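Cyclopropane mycolic acid synthase 1 (PDB 1KP9) catalyses the conversion of a double bond at the distal position of an alpha mycolic acid to a cyclopropane ring, using a methylene group from S-adenosyl-L-methionine. Local coordinates at residues F142-Y147 / G203-I208; H167-L172 / G276-N281. All blocks are in the same frame, centred on the assembly; numbering follows the deposited sequence.

Contact 1: residues F142-Y147 / G203-I208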
loop_
_atom_site.group_PDB
_atom_site.type_symbol
_atom_site.label_atom_id
_atom_site.label_comp_id
_atom_site.label_asym_id
_atom_site.label_seq_id
_atom_site.Cartn_x
_atom_site.Cartn_y
_atom_site.Cartn_z
ATOM N N PHE A 142 1.777 -8.735 4.373
ATOM C CA PHE A 142 3.227 -8.740 4.211
ATOM C C PHE A 142 3.655 -10.058 3.604
ATOM O O PHE A 142 3.263 -11.128 4.076
ATOM C CB PHE A 142 3.917 -8.571 5.563
ATOM C CG PHE A 142 3.390 -7.423 6.357
ATOM C CD1 PHE A 142 2.774 -7.634 7.592
ATOM C CD2 PHE A 142 3.461 -6.128 5.852
ATOM C CE1 PHE A 142 2.231 -6.571 8.307
ATOM C CE2 PHE A 142 2.924 -5.064 6.558
ATOM C CZ PHE A 142 2.305 -5.280 7.790
ATOM N N GLY A 143 4.470 -9.976 2.560
ATOM C CA GLY A 143 4.949 -11.172 1.888
ATOM C C GLY A 143 5.722 -10.719 0.674
ATOM O O GLY A 143 5.362 -11.014 -0.468
ATOM N N HIS A 144 6.796 -9.985 0.945
ATOM C CA HIS A 144 7.660 -9.425 -0.086
ATOM C C HIS A 144 8.859 -10.336 -0.356
ATOM O O HIS A 144 10.001 -9.967 -0.076
ATOM C CB HIS A 144 8.146 -8.049 0.376
ATOM C CG HIS A 144 7.063 -7.190 0.959
ATOM N ND1 HIS A 144 6.400 -6.225 0.229
ATOM C CD2 HIS A 144 6.524 -7.155 2.202
ATOM C CE1 HIS A 144 5.504 -5.632 0.997
ATOM N NE2 HIS A 144 5.557 -6.178 2.199
ATOM N N GLU A 145 8.593 -11.515 -0.916
ATOM C CA GLU A 145 9.644 -12.491 -1.205
ATOM C C GLU A 145 9.672 -12.933 -2.667
ATOM O O GLU A 145 10.346 -13.905 -3.024
ATOM C CB GLU A 145 9.469 -13.706 -0.291
ATOM C CG GLU A 145 9.851 -13.427 1.158
ATOM C CD GLU A 145 9.325 -14.467 2.129
ATOM O OE1 GLU A 145 8.101 -14.471 2.396
ATOM O OE2 GLU A 145 10.137 -15.278 2.628
ATOM N N ARG A 146 8.930 -12.213 -3.502
ATOM C CA ARG A 146 8.870 -12.503 -4.926
ATOM C C ARG A 146 8.960 -11.193 -5.703
ATOM O O ARG A 146 8.400 -11.053 -6.791
ATOM C CB ARG A 146 7.577 -13.250 -5.265
ATOM C CG ARG A 146 7.558 -14.696 -4.768
ATOM C CD ARG A 146 6.316 -15.437 -5.243
ATOM N NE ARG A 146 6.225 -15.484 -6.700
ATOM C CZ ARG A 146 5.199 -16.004 -7.367
ATOM N NH1 ARG A 146 4.169 -16.524 -6.709
ATOM N NH2 ARG A 146 5.198 -16.004 -8.694
ATOM N N TYR A 147 9.681 -10.238 -5.127
ATOM C CA TYR A 147 9.867 -8.932 -5.744
ATOM C C TYR A 147 10.661 -9.028 -7.041
ATOM O O TYR A 147 10.430 -8.269 -7.980
ATOM C CB TYR A 147 10.587 -7.989 -4.774
ATOM C CG TYR A 147 9.668 -7.083 -3.983
ATOM C CD1 TYR A 147 8.563 -7.594 -3.302
ATOM C CD2 TYR A 147 9.913 -5.710 -3.900
ATOM C CE1 TYR A 147 7.725 -6.762 -2.559
ATOM C CE2 TYR A 147 9.081 -4.868 -3.155
ATOM C CZ TYR A 147 7.988 -5.403 -2.486
ATOM O OH TYR A 147 7.164 -4.593 -1.730
ATOM N N GLY A 203 5.556 -9.425 10.163
ATOM C CA GLY A 203 5.770 -10.015 8.855
ATOM C C GLY A 203 7.127 -9.609 8.299
ATOM O O GLY A 203 7.752 -8.677 8.812
ATOM N N ARG A 204 7.584 -10.304 7.259
ATOM C CA ARG A 204 8.870 -10.009 6.639
ATOM C C ARG A 204 8.749 -8.813 5.705
ATOM O O ARG A 204 7.960 -8.826 4.764
ATOM C CB ARG A 204 9.385 -11.227 5.868
ATOM C CG ARG A 204 9.777 -12.403 6.752
ATOM C CD ARG A 204 10.415 -13.517 5.933
ATOM N NE ARG A 204 11.639 -13.078 5.261
ATOM C CZ ARG A 204 12.751 -12.703 5.891
ATOM N NH1 ARG A 204 12.809 -12.710 7.219
ATOM N NH2 ARG A 204 13.805 -12.313 5.187
ATOM N N LEU A 205 9.545 -7.780 5.972
ATOM C CA LEU A 205 9.519 -6.547 5.188
ATOM C C LEU A 205 10.737 -6.357 4.306
ATOM O O LEU A 205 11.850 -6.727 4.675
ATOM C CB LEU A 205 9.419 -5.341 6.117
ATOM C CG LEU A 205 8.199 -5.247 7.029
ATOM C CD1 LEU A 205 8.339 -4.020 7.909
ATOM C CD2 LEU A 205 6.929 -5.166 6.199
ATOM N N PRO A 206 10.543 -5.769 3.118
ATOM C CA PRO A 206 11.671 -5.542 2.220
ATOM C C PRO A 206 12.387 -4.280 2.695
ATOM O O PRO A 206 11.769 -3.408 3.310
ATOM C CB PRO A 206 10.995 -5.351 0.872
ATOM C CG PRO A 206 9.750 -4.618 1.246
ATOM C CD PRO A 206 9.275 -5.376 2.478
ATOM N N SER A 207 13.688 -4.200 2.435
ATOM C CA SER A 207 14.477 -3.036 2.820
ATOM C C SER A 207 14.583 -2.153 1.591
ATOM O O SER A 207 14.420 -2.635 0.471
ATOM C CB SER A 207 15.879 -3.466 3.252
ATOM O OG SER A 207 16.570 -4.069 2.170
ATOM N N ILE A 208 14.849 -0.867 1.789
ATOM C CA ILE A 208 14.975 0.047 0.660
ATOM C C ILE A 208 16.028 -0.463 -0.332
ATOM O O ILE A 208 15.788 -0.495 -1.545
ATOM C CB ILE A 208 15.337 1.476 1.129
ATOM C CG1 ILE A 208 14.119 2.128 1.778
ATOM C CG2 ILE A 208 15.827 2.313 -0.047
ATOM C CD1 ILE A 208 14.330 3.574 2.164
#
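H144 lays its imidazole on the pyrrolidine of P206, the central pair of this loop-to-loop contact, with F142 and L205 and with E145 and R204 beside it. From H144 CB outward, the first atom already touches P206, 3.6 Å from its CD. CG is anti to its own carbonyl carbon (chi1 -45°), beside the backbone N, and this swings the ring over the proline. CG then sits 3.2 Å from P206 CD, and the same methylene stands 3.5 Å from the ring centroid, 24° off the normal: a CH-pi contact over one face, displaced toward the CG-CD2 side. CD2 points its C-H edge at the carbonyl of R204, with R204 O near the ring plane at 3.4 Å. On the other side of CG, ND1 and Y147 OH share a hydrogen bond of 2.7 Å in which either could be the donor; the hydroxyl is also bonded to T168 of strand 163-171. At the tip, NE2 is covered by the contact and has no hydrogen-bonding partner in the model; the nearest part of P206 is CD.

Beside it, F142 runs alongside L205, both side chains pointing the same way, with F142 CD2 3.6 Å from L205 CD2. F142 CB lies 4.0 Å from the CA of G203. On the exposed side of the contact the E145 carboxylate and R204 guanidinium, their planes 56° apart, make a long salt bridge of 3.7 Å from OE2 to NE.

The loop before helix 147-155 is thus pinned to the one before helix 208-215 near C269, the probable active-site cysteine. No hydrogen bond crosses between the two loops, so their union depends on ring and aliphatic packing, with only the long E145-R204 salt bridge to add a polar tie, while the bond at ND1 limits how the imidazole can turn.

Contact 2: residues H167-L172 / G276-N281. With ACY (acetic acid), chain C.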
loop_
_atom_site.group_PDB
_atom_site.type_symbol
_atom_site.label_atom_id
_atom_site.label_comp_id
_atom_site.label_asym_id
_atom_site.label_seq_id
_atom_site.Cartn_x
_atom_site.Cartn_y
_atom_site.Cartn_z
ATOM N N HIS A 167 4.109 1.408 -3.555
ATOM C CA HIS A 167 3.898 1.963 -2.228
ATOM C C HIS A 167 3.911 0.758 -1.298
ATOM O O HIS A 167 2.983 -0.060 -1.311
ATOM C CB HIS A 167 2.544 2.666 -2.180
ATOM C CG HIS A 167 2.171 3.171 -0.825
ATOM N ND1 HIS A 167 2.038 4.513 -0.541
ATOM C CD2 HIS A 167 1.872 2.513 0.318
ATOM C CE1 HIS A 167 1.668 4.661 0.718
ATOM N NE2 HIS A 167 1.561 3.462 1.262
ATOM N N THR A 168 4.964 0.641 -0.494
ATOM C CA THR A 168 5.088 -0.506 0.390
ATOM C C THR A 168 5.737 -0.158 1.703
ATOM O O THR A 168 6.407 0.861 1.828
ATOM C CB THR A 168 5.934 -1.623 -0.272
ATOM O OG1 THR A 168 5.967 -2.775 0.580
ATOM C CG2 THR A 168 7.359 -1.138 -0.513
ATOM N N ILE A 169 5.513 -1.005 2.695
ATOM C CA ILE A 169 6.123 -0.800 3.985
ATOM C C ILE A 169 7.478 -1.488 3.832
ATOM O O ILE A 169 7.577 -2.546 3.222
ATOM C CB ILE A 169 5.311 -1.479 5.116
ATOM C CG1 ILE A 169 3.978 -0.747 5.313
ATOM C CG2 ILE A 169 6.130 -1.511 6.417
ATOM C CD1 ILE A 169 3.243 -1.144 6.589
ATOM N N THR A 170 8.526 -0.870 4.349
ATOM C CA THR A 170 9.846 -1.462 4.247
ATOM C C THR A 170 10.461 -1.542 5.630
ATOM O O THR A 170 10.033 -0.847 6.556
ATOM C CB THR A 170 10.775 -0.623 3.353
ATOM O OG1 THR A 170 10.886 0.697 3.897
ATOM C CG2 THR A 170 10.243 -0.559 1.932
ATOM N N GLY A 171 11.457 -2.408 5.767
ATOM C CA GLY A 171 12.137 -2.549 7.035
ATOM C C GLY A 171 13.557 -2.062 6.849
ATOM O O GLY A 171 14.003 -1.866 5.720
ATOM N N LEU A 172 14.273 -1.869 7.950
ATOM C CA LEU A 172 15.651 -1.398 7.882
ATOM C C LEU A 172 16.686 -2.459 7.513
ATOM O O LEU A 172 16.775 -3.513 8.145
ATOM C CB LEU A 172 16.045 -0.732 9.206
ATOM C CG LEU A 172 15.979 0.797 9.165
ATOM C CD1 LEU A 172 17.078 1.330 8.263
ATOM C CD2 LEU A 172 14.616 1.239 8.654
ATOM N N GLY A 276 11.594 4.275 13.593
ATOM C CA GLY A 276 12.192 4.090 12.287
ATOM C C GLY A 276 12.644 2.718 11.820
ATOM O O GLY A 276 13.219 2.620 10.737
ATOM N N TYR A 277 12.422 1.662 12.596
ATOM C CA TYR A 277 12.833 0.345 12.123
ATOM C C TYR A 277 11.829 -0.111 11.089
ATOM O O TYR A 277 12.082 -1.035 10.310
ATOM C CB TYR A 277 12.928 -0.661 13.273
ATOM C CG TYR A 277 14.305 -0.668 13.903
ATOM C CD1 TYR A 277 14.761 0.426 14.639
ATOM C CD2 TYR A 277 15.188 -1.722 13.674
ATOM C CE1 TYR A 277 16.069 0.477 15.122
ATOM C CE2 TYR A 277 16.495 -1.683 14.150
ATOM C CZ TYR A 277 16.932 -0.580 14.870
ATOM O OH TYR A 277 18.241 -0.514 15.306
ATOM N N ILE A 278 10.687 0.569 11.086
ATOM C CA ILE A 278 9.605 0.300 10.148
ATOM C C ILE A 278 9.405 1.572 9.333
ATOM O O ILE A 278 9.340 2.669 9.888
ATOM C CB ILE A 278 8.295 -0.052 10.897
ATOM C CG1 ILE A 278 8.484 -1.363 11.660
ATOM C CG2 ILE A 278 7.140 -0.195 9.923
ATOM C CD1 ILE A 278 8.815 -2.523 10.761
ATOM N N ASP A 279 9.323 1.428 8.018
ATOM C CA ASP A 279 9.139 2.580 7.155
ATOM C C ASP A 279 8.132 2.244 6.065
ATOM O O ASP A 279 7.798 1.080 5.841
ATOM C CB ASP A 279 10.475 2.967 6.514
ATOM C CG ASP A 279 10.500 4.401 6.001
ATOM O OD1 ASP A 279 11.443 4.730 5.252
ATOM O OD2 ASP A 279 9.600 5.202 6.347
ATOM N N VAL A 280 7.636 3.276 5.401
ATOM C CA VAL A 280 6.704 3.085 4.304
ATOM C C VAL A 280 7.155 4.008 3.183
ATOM O O VAL A 280 7.187 5.232 3.340
ATOM C CB VAL A 280 5.251 3.401 4.723
ATOM C CG1 VAL A 280 5.184 4.764 5.382
ATOM C CG2 VAL A 280 4.343 3.338 3.513
ATOM N N ASN A 281 7.520 3.417 2.053
ATOM C CA ASN A 281 7.995 4.207 0.935
ATOM C C ASN A 281 7.288 3.979 -0.385
ATOM O O ASN A 281 6.768 2.895 -0.662
ATOM C CB ASN A 281 9.497 3.963 0.742
ATOM C CG ASN A 281 10.319 4.469 1.915
ATOM O OD1 ASN A 281 10.673 5.647 1.977
ATOM N ND2 ASN A 281 10.604 3.583 2.866
HETATM C C ACY C . 0.935 0.334 3.424
HETATM O O ACY C . 0.435 -0.479 4.385
HETATM O OXT ACY C . 1.005 1.675 3.635
HETATM C CH3 ACY C . 1.413 -0.248 2.123
#
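The pocket holding an acetic acid molecule, probably from the crystallisation liquor, is walled partly by H167, I169 and V280, where strands 163-171 and 278-286 run antiparallel. H167 donates from NE2 to OXT of the acetic acid at 3.0 Å, the acid lying at the edge of the imidazole; ND1 on the far side of the ring is bonded to Q282. V280 CG2 packs 3.6 Å from H167 NE2, and I169 CD1 packs 3.6 Å from the acid's O. Y232 and the backbone of C35 also bond the acetic acid, and H167 lies near S34, a probable S-adenosyl-L-methionine-binding residue.

Two hydrogen-bonded pairs, T168 with N281 and T170 with D279, zip the backbones together. Each pair is bonded in both directions, N-H to carbonyl, and the shortest of the four bonds runs from T170 N to D279 O at 2.6 Å. In the seven-stranded Rossmann-like methyltransferase sheet, this is where the parallel strands give way to the antiparallel strand 278-286.

On the face opposite I169 and V280, N281 ND2 gives D279 OD1 a bond of 2.8 Å, approaching from above the carboxylate plane, and a weak one of 3.1 Å to T170 OG1. T170 OG1 stands between its backbone N and carbonyl carbon (chi1 59°), which brings it to that amide. D279 OD2 is held separately by S227. On the face of I169 and V280, I169 CG2 meets I278 CG2 at 3.9 Å, and F273 of helix 256-274 touches I169, I278 and V280.

How the contacts relate
From the N terminus, the chain leaves strand 132-136 and enters 142-147, then passes through helix 147-155 into 167-172 on strand 163-171. Helix 186-198 follows, and at 203-208 contact 1 closes a loop with 55 residues between its segments. The chain then runs through strand 221-227 and helix 256-274 before 276-281 closes the longer loop of contact 2, so the two cross rather than nest. They also touch: P206 O probably accepts a hydrogen bond from G171 N. Through this bond the loops joined in contact 1 rest on strand 163-171, which contact 2 pairs with strand 278-286.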